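PDB 2JHP: core protein VP4 from Bluetongue virus, which caps viral messenger RNA inside the virus core, housing the successive capping activities in a single multidomain chain. Local coordinates for residues K56-I59 / R60-R63; P493-A496 / M497-V501; P513-S516 / L517-I521. One frame throughout, in Å; residues are numbered along the deposited sequence.

The contacts follow one another along the chain, and all three are local contacts within one continuous stretch. Contact 1 starts helix 59-64, which comes between strands 48-51 and 67-71 along the chain, both in the parallel five-stranded sheet. Contact 2 joins helix 493-496 to strand 499-503 of a mixed seven-stranded sheet, beside a bound guanine, and contact 3 lies in the loop between that strand and helix 523-533. The centres of contact 1 and contact 2 are about 18 Å apart; contact 3 is nearer to both. Arg60 of contact 1 forms a salt bridge with Asp514 of contact 3, and Arg63 packs on Pro493 of contact 2; the parallel-sheet part and the part holding the guanine pocket thus touch through these side chains.

Contact 1: K56-I59 / R60-R63; sequences KWTI and RQLR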
loop_
_atom_site.group_PDB
_atom_site.type_symbol
_atom_site.label_atom_id
_atom_site.label_comp_id
_atom_site.label_asym_id
_atom_site.label_seq_id
_atom_site.Cartn_x
_atom_site.Cartn_y
_atom_site.Cartn_z
ATOM N N LYS A 56 -3.085 9.444 32.349
ATOM C CA LYS A 56 -2.773 8.206 33.069
ATOM C C LYS A 56 -3.030 6.940 32.233
ATOM O O LYS A 56 -2.952 5.816 32.740
ATOM C CB LYS A 56 -3.488 8.156 34.427
ATOM C CG LYS A 56 -4.998 7.986 34.370
ATOM C CD LYS A 56 -5.545 7.834 35.776
ATOM C CE LYS A 56 -6.907 7.176 35.781
ATOM N NZ LYS A 56 -7.410 7.015 37.177
ATOM N N TRP A 57 -3.306 7.140 30.945
ATOM C CA TRP A 57 -3.515 6.037 29.999
ATOM C C TRP A 57 -2.374 5.904 28.982
ATOM O O TRP A 57 -1.829 6.911 28.511
ATOM C CB TRP A 57 -4.862 6.194 29.286
ATOM C CG TRP A 57 -6.032 6.341 30.237
ATOM C CD1 TRP A 57 -6.862 7.418 30.357
ATOM C CD2 TRP A 57 -6.481 5.379 31.204
ATOM N NE1 TRP A 57 -7.807 7.184 31.328
ATOM C CE2 TRP A 57 -7.594 5.942 31.867
ATOM C CE3 TRP A 57 -6.053 4.094 31.572
ATOM C CZ2 TRP A 57 -8.285 5.268 32.878
ATOM C CZ3 TRP A 57 -6.740 3.424 32.575
ATOM C CH2 TRP A 57 -7.843 4.013 33.218
ATOM N N THR A 58 -2.009 4.661 28.661
ATOM C CA THR A 58 -0.963 4.401 27.666
ATOM C C THR A 58 -1.499 4.562 26.238
ATOM O O THR A 58 -2.703 4.427 25.982
ATOM C CB THR A 58 -0.331 2.997 27.799
ATOM O OG1 THR A 58 -1.291 2.002 27.433
ATOM C CG2 THR A 58 0.195 2.731 29.226
ATOM N N ILE A 59 -0.590 4.851 25.316
ATOM C CA ILE A 59 -0.915 5.024 23.904
ATOM C C ILE A 59 -1.737 3.853 23.318
ATOM O O ILE A 59 -2.805 4.070 22.739
ATOM C CB ILE A 59 0.366 5.350 23.058
ATOM C CG1 ILE A 59 0.052 5.332 21.566
ATOM C CG2 ILE A 59 1.498 4.381 23.340
ATOM C CD1 ILE A 59 -0.786 6.447 21.132
ATOM N N ARG A 60 -1.242 2.631 23.497
ATOM C CA ARG A 60 -1.899 1.415 23.031
ATOM C C ARG A 60 -3.268 1.203 23.654
ATOM O O ARG A 60 -4.158 0.636 23.009
ATOM C CB ARG A 60 -1.032 0.195 23.339
ATOM C CG ARG A 60 0.183 0.032 22.435
ATOM C CD ARG A 60 0.899 -1.225 22.804
ATOM N NE ARG A 60 0.269 -2.406 22.227
ATOM C CZ ARG A 60 0.119 -3.563 22.861
ATOM N NH1 ARG A 60 0.525 -3.702 24.117
ATOM N NH2 ARG A 60 -0.455 -4.582 22.237
ATOM N N GLN A 61 -3.423 1.619 24.915
ATOM C CA GLN A 61 -4.717 1.564 25.584
ATOM C C GLN A 61 -5.668 2.496 24.869
ATOM O O GLN A 61 -6.765 2.083 24.472
ATOM C CB GLN A 61 -4.612 1.918 27.063
ATOM C CG GLN A 61 -4.111 0.770 27.900
ATOM C CD GLN A 61 -4.097 1.065 29.405
ATOM O OE1 GLN A 61 -3.655 2.136 29.844
ATOM N NE2 GLN A 61 -4.569 0.099 30.197
ATOM N N LEU A 62 -5.229 3.738 24.665
ATOM C CA LEU A 62 -6.060 4.731 23.978
ATOM C C LEU A 62 -6.328 4.367 22.517
ATOM O O LEU A 62 -7.424 4.597 22.013
ATOM C CB LEU A 62 -5.488 6.151 24.125
ATOM C CG LEU A 62 -5.598 6.793 25.517
ATOM C CD1 LEU A 62 -4.990 8.194 25.558
ATOM C CD2 LEU A 62 -7.040 6.836 26.006
ATOM N N ARG A 63 -5.341 3.779 21.845
ATOM C CA ARG A 63 -5.549 3.323 20.465
ATOM C C ARG A 63 -6.557 2.176 20.369
ATOM O O ARG A 63 -7.323 2.095 19.407
ATOM C CB ARG A 63 -4.233 2.934 19.802
ATOM C CG ARG A 63 -3.367 4.117 19.390
ATOM C CD ARG A 63 -3.977 4.985 18.342
ATOM N NE ARG A 63 -2.958 5.842 17.759
ATOM C CZ ARG A 63 -3.178 7.049 17.237
ATOM N NH1 ARG A 63 -4.395 7.576 17.239
ATOM N NH2 ARG A 63 -2.169 7.745 16.725
#
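Trp57 meets the first turn of helix 59-64 at two points. Its CB lies 3.9 Å from CG of Leu62, an apolar touch close to the backbone. The six-membered end of the indole turns its edge to the amide of Gln61, with CE3 3.5 Å from OE1 and the oxygen near the ring plane. Ring and amide are inclined at 64°, so the amide meets the rim and does not stack.

Thr58 is the N-cap, and with Gln61 it forms a capping box. The backbone N of Thr58 donates to OE1 of Gln61 at 3.2 Å, a nearly straight bond (172°) that arrives in the carbonyl plane on a lone pair. In the other direction, OG1 of Thr58 takes a weak bond from N of Gln61 at 3.3 Å. A chi1 of 69° allows this by tucking OG1 between the threonine's own backbone N and carbonyl carbon, over the start of the helix. The glutamine chain runs extended beyond CG to bring its amide back to the cap, and its NE2 donates to the carbonyl of Val597. The helical ladder begins with Leu62 N bonded to O of Thr58 at 2.9 Å.

Ile59 continues it, its O accepting from N of Arg63 at 2.7 Å. CD1 of Ile59 reaches CG of Arg63 at 3.9 Å, the two side chains crossing at a slant. The guanidinium of Arg63 goes on to Asp86 and to the carbonyls of Phe67 and Leu489.

Helix 59-64 lies in the crossover connection from strand 48-51 to strand 67-71, two parallel strands of one sheet. Ile59 and Leu62 pack on Phe69 of strand 67-71, while Trp57 and Gln61 rest against Leu34 of helix 34-41.

Contact 2: P493-A496 / M497-V501; sequences PAWA and MNFAV. With GUN (guanine), chain E.
Phe499 turns an edge toward the indole of Trp495 in an offset edge-to-face pair: the phenyl and the five-membered ring have centroids 5.4 Å apart and planes at 74°. The closest carbons are CE1 of Phe499 and CE2 of Trp495, at 3.7 Å. CG of Trp495 lies anti to the backbone N (chi1 178°), beside the carbonyl carbon, and although the side chain starts out away from 497-501 this brings the indole over to Phe499 and Asn498. At the other end of the indole, ND2 of Asn498 comes within 3.5 Å of CE3, its amide nearly perpendicular (87°) to the ring.

The bound guanine lies at the indole edge, where NE1 of Trp495 is 2.8 Å from its N2. Both atoms normally carry hydrogens, so the exact placing of the base here is doubtful. Tyr446, hydrogen-bonded to the guanine, and Phe410, edge-to-face with Phe499, belong to the same pocket. Strand 499-503 runs antiparallel to its neighbours 433-437 and 466-469, in the 3-2-1-4-5-7-6 order characteristic of Rossmann-like methyltransferases; S-adenosyl-L-homocysteine is bound about 9 Å from the Phe499 side chain.

Backbone bonds hold the passage from helix 493-496 to strand 499-503. Met497 N donates to O of Pro493 at 3.0 Å, closing the helix turn, and Asn498 N donates to O of Trp495 at 2.8 Å. A type I beta turn from Ala496 to Phe499 follows, closed by Phe499 N on O of Ala496 at 3.1 Å.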
loop_
_atom_site.group_PDB
_atom_site.type_symbol
_atom_site.label_atom_id
_atom_site.label_comp_id
_atom_site.label_asym_id
_atom_site.label_seq_id
_atom_site.Cartn_x
_atom_site.Cartn_y
_atom_site.Cartn_z
ATOM N N PRO A 493 -7.540 4.652 13.855
ATOM C CA PRO A 493 -8.062 3.353 14.297
ATOM C C PRO A 493 -9.390 2.920 13.646
ATOM O O PRO A 493 -9.560 1.733 13.336
ATOM C CB PRO A 493 -8.177 3.530 15.815
ATOM C CG PRO A 493 -7.097 4.565 16.130
ATOM C CD PRO A 493 -7.248 5.537 15.000
ATOM N N ALA A 494 -10.303 3.862 13.424
ATOM C CA ALA A 494 -11.564 3.564 12.738
ATOM C C ALA A 494 -11.323 3.031 11.316
ATOM O O ALA A 494 -11.918 2.032 10.896
ATOM C CB ALA A 494 -12.446 4.790 12.703
ATOM N N TRP A 495 -10.434 3.699 10.592
ATOM C CA TRP A 495 -10.071 3.291 9.258
ATOM C C TRP A 495 -9.488 1.883 9.264
ATOM O O TRP A 495 -9.975 1.007 8.557
ATOM C CB TRP A 495 -9.083 4.290 8.644
ATOM C CG TRP A 495 -8.650 3.870 7.290
ATOM C CD1 TRP A 495 -7.429 3.367 6.941
ATOM C CD2 TRP A 495 -9.447 3.860 6.096
ATOM N NE1 TRP A 495 -7.412 3.063 5.602
ATOM C CE2 TRP A 495 -8.631 3.366 5.057
ATOM C CE3 TRP A 495 -10.757 4.258 5.798
ATOM C CZ2 TRP A 495 -9.087 3.238 3.733
ATOM C CZ3 TRP A 495 -11.213 4.133 4.484
ATOM C CH2 TRP A 495 -10.380 3.621 3.470
ATOM N N ALA A 496 -8.449 1.679 10.072
ATOM C CA ALA A 496 -7.807 0.374 10.258
ATOM C C ALA A 496 -8.852 -0.719 10.490
ATOM O O ALA A 496 -8.753 -1.798 9.929
ATOM C CB ALA A 496 -6.812 0.435 11.415
ATOM N N MET A 497 -9.880 -0.386 11.264
ATOM C CA MET A 497 -10.966 -1.303 11.598
ATOM C C MET A 497 -11.959 -1.629 10.482
ATOM O O MET A 497 -12.839 -2.462 10.682
ATOM C CB MET A 497 -11.692 -0.825 12.851
ATOM C CG MET A 497 -10.968 -1.209 14.123
ATOM S SD MET A 497 -11.645 -0.504 15.615
ATOM C CE MET A 497 -12.809 -1.772 16.048
ATOM N N ASN A 498 -11.825 -0.989 9.320
ATOM C CA ASN A 498 -12.531 -1.431 8.121
ATOM C C ASN A 498 -11.902 -2.652 7.466
ATOM O O ASN A 498 -12.479 -3.210 6.533
ATOM C CB ASN A 498 -12.559 -0.321 7.079
ATOM C CG ASN A 498 -13.462 0.833 7.471
ATOM O OD1 ASN A 498 -14.571 0.638 7.968
ATOM N ND2 ASN A 498 -12.987 2.045 7.242
ATOM N N PHE A 499 -10.707 -3.043 7.922
ATOM C CA PHE A 499 -9.972 -4.146 7.306
ATOM C C PHE A 499 -9.832 -5.346 8.253
ATOM O O PHE A 499 -9.704 -5.196 9.479
ATOM C CB PHE A 499 -8.583 -3.697 6.819
ATOM C CG PHE A 499 -8.594 -2.653 5.696
ATOM C CD1 PHE A 499 -8.496 -1.290 5.975
ATOM C CD2 PHE A 499 -8.637 -3.040 4.353
ATOM C CE1 PHE A 499 -8.480 -0.351 4.926
ATOM C CE2 PHE A 499 -8.619 -2.109 3.339
ATOM C CZ PHE A 499 -8.542 -0.762 3.629
ATOM N N ALA A 500 -9.882 -6.546 7.693
ATOM C CA ALA A 500 -9.360 -7.685 8.422
ATOM C C ALA A 500 -7.954 -7.897 7.924
ATOM O O ALA A 500 -7.677 -7.695 6.738
ATOM C CB ALA A 500 -10.220 -8.974 8.239
ATOM N N VAL A 501 -7.074 -8.279 8.849
ATOM C CA VAL A 501 -5.684 -8.564 8.532
ATOM C C VAL A 501 -5.300 -9.927 9.045
ATOM O O VAL A 501 -5.577 -10.286 10.196
ATOM C CB VAL A 501 -4.718 -7.533 9.135
ATOM C CG1 VAL A 501 -3.312 -7.831 8.683
ATOM C CG2 VAL A 501 -5.108 -6.121 8.738
HETATM N N9 GUN E . -1.749 3.034 1.085
HETATM C C8 GUN E . -1.899 2.895 -0.232
HETATM N N7 GUN E . -3.146 2.496 -0.492
HETATM C C5 GUN E . -3.801 2.383 0.663
HETATM C C6 GUN E . -5.105 2.012 0.999
HETATM O O6 GUN E . -5.916 1.703 0.128
HETATM N N1 GUN E . -5.487 1.996 2.347
HETATM C C2 GUN E . -4.536 2.351 3.317
HETATM N N2 GUN E . -4.860 2.348 4.595
HETATM N N3 GUN E . -3.289 2.701 2.956
HETATM C C4 GUN E . -2.906 2.726 1.670
#

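Contact 3: P513-S516 / L517-I521; sequences PDIS and LCRFI
Arg519 folds back over Ile515 and Ser516, and its side chain can be followed atom by atom. From CB the chain turns toward the preceding residues. CG comes first, 3.4 Å from O of Ile515, and CD stays at the same carbonyl while passing CG2 of Ile515 at 4.2 Å, the two side chains crossing at about a right angle. A bend at chi3 (-78°) then sets NE against that oxygen, and NE donates to Ile515 O at 2.8 Å. O of Ile515 lies almost in the guanidinium plane, at its edge. Beyond CZ, NH2 donates to O of Ser516 at 3.0 Å; this bond comes from well above the plane of the peptide carbonyl, although the oxygen stays near the plane of the guanidinium. The third nitrogen, NH1, forms a salt bridge with Asp469. Two successive carbonyls and a carboxylate thus fix the rotation of the group.

The carbonyls are presented by a turn that begins with an Asx turn at Asp514, in the connection from strand 499-503 to helix 523-533. OD2 of Asp514 accepts from the backbone N of Ser516 at 3.1 Å. It also accepts from OG of Ser516, through its anti lone pair, the one turned away from OD1. OD2 also forms a salt bridge with Arg60, while OD1 accepts from the backbone N of Glu596.

O of Asp514 is gripped twice as well: Leu517 N bonds to it at 2.7 Å and Cys518 N at 3.0 Å, reaching it from opposite faces of the carbonyl plane. Near the start of the turn, CB of Pro513 lies in loose apolar contact with SG of Cys518. Helix 568-576 packs on the turn, Trp570 meeting Ser516 and Leu517, and Trp571 meeting Cys518.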
loop_
_atom_site.group_PDB
_atom_site.type_symbol
_atom_site.label_atom_id
_atom_site.label_comp_id
_atom_site.label_asym_id
_atom_site.label_seq_id
_atom_site.Cartn_x
_atom_site.Cartn_y
_atom_site.Cartn_z
ATOM N N PRO A 513 -4.032 -12.013 27.154
ATOM C CA PRO A 513 -5.156 -11.297 26.555
ATOM C C PRO A 513 -4.836 -9.847 26.181
ATOM O O PRO A 513 -5.522 -8.921 26.641
ATOM C CB PRO A 513 -6.203 -11.325 27.670
ATOM C CG PRO A 513 -5.391 -11.244 28.918
ATOM C CD PRO A 513 -4.138 -12.035 28.626
ATOM N N ASP A 514 -3.826 -9.654 25.335
ATOM C CA ASP A 514 -3.400 -8.310 24.951
ATOM C C ASP A 514 -4.423 -7.536 24.100
ATOM O O ASP A 514 -5.192 -8.124 23.344
ATOM C CB ASP A 514 -2.058 -8.370 24.237
ATOM C CG ASP A 514 -1.481 -7.002 23.980
ATOM O OD1 ASP A 514 -0.932 -6.386 24.923
ATOM O OD2 ASP A 514 -1.598 -6.539 22.827
ATOM N N ILE A 515 -4.407 -6.214 24.254
ATOM C CA ILE A 515 -5.270 -5.278 23.529
ATOM C C ILE A 515 -5.444 -5.628 22.045
ATOM O O ILE A 515 -6.548 -5.540 21.509
ATOM C CB ILE A 515 -4.756 -3.819 23.728
ATOM C CG1 ILE A 515 -5.516 -3.144 24.860
ATOM C CG2 ILE A 515 -4.912 -2.963 22.486
ATOM C CD1 ILE A 515 -4.737 -2.039 25.512
ATOM N N SER A 516 -4.350 -6.040 21.402
ATOM C CA SER A 516 -4.345 -6.481 20.013
ATOM C C SER A 516 -5.440 -7.510 19.763
ATOM O O SER A 516 -6.083 -7.511 18.722
ATOM C CB SER A 516 -2.970 -7.069 19.673
ATOM O OG SER A 516 -2.674 -8.203 20.467
ATOM N N LEU A 517 -5.635 -8.387 20.740
ATOM C CA LEU A 517 -6.668 -9.408 20.686
ATOM C C LEU A 517 -8.030 -8.880 21.189
ATOM O O LEU A 517 -9.050 -9.058 20.523
ATOM C CB LEU A 517 -6.213 -10.624 21.503
ATOM C CG LEU A 517 -7.106 -11.861 21.599
ATOM C CD1 LEU A 517 -7.222 -12.559 20.250
ATOM C CD2 LEU A 517 -6.592 -12.823 22.685
ATOM N N CYS A 518 -8.019 -8.216 22.349
ATOM C CA CYS A 518 -9.224 -7.940 23.123
ATOM C C CYS A 518 -9.491 -6.463 23.355
ATOM O O CYS A 518 -8.810 -5.807 24.144
ATOM C CB CYS A 518 -9.168 -8.669 24.470
ATOM S SG CYS A 518 -9.012 -10.453 24.323
ATOM N N ARG A 519 -10.496 -5.952 22.649
ATOM C CA ARG A 519 -11.009 -4.609 22.883
ATOM C C ARG A 519 -12.517 -4.693 23.120
ATOM O O ARG A 519 -12.984 -4.385 24.211
ATOM C CB ARG A 519 -10.623 -3.667 21.732
ATOM C CG ARG A 519 -9.118 -3.284 21.747
ATOM C CD ARG A 519 -8.529 -3.030 20.369
ATOM N NE ARG A 519 -8.238 -4.287 19.681
ATOM C CZ ARG A 519 -8.796 -4.675 18.541
ATOM N NH1 ARG A 519 -9.672 -3.888 17.914
ATOM N NH2 ARG A 519 -8.464 -5.849 18.018
ATOM N N PHE A 520 -13.251 -5.155 22.106
ATOM C CA PHE A 520 -14.699 -5.433 22.156
ATOM C C PHE A 520 -15.531 -4.218 22.552
ATOM O O PHE A 520 -16.496 -4.325 23.328
ATOM C CB PHE A 520 -15.016 -6.635 23.056
ATOM C CG PHE A 520 -14.289 -7.887 22.675
ATOM C CD1 PHE A 520 -13.408 -8.487 23.567
ATOM C CD2 PHE A 520 -14.477 -8.471 21.419
ATOM C CE1 PHE A 520 -12.732 -9.644 23.225
ATOM C CE2 PHE A 520 -13.797 -9.623 21.060
ATOM C CZ PHE A 520 -12.924 -10.212 21.970
ATOM N N ILE A 521 -15.146 -3.068 22.006
ATOM C CA ILE A 521 -15.815 -1.805 22.287
ATOM C C ILE A 521 -17.237 -1.844 21.725
ATOM O O ILE A 521 -17.449 -2.149 20.548
ATOM C CB ILE A 521 -15.019 -0.590 21.721
ATOM C CG1 ILE A 521 -13.602 -0.519 22.326
ATOM C CG2 ILE A 521 -15.794 0.709 21.921
ATOM C CD1 ILE A 521 -13.547 -0.359 23.847
#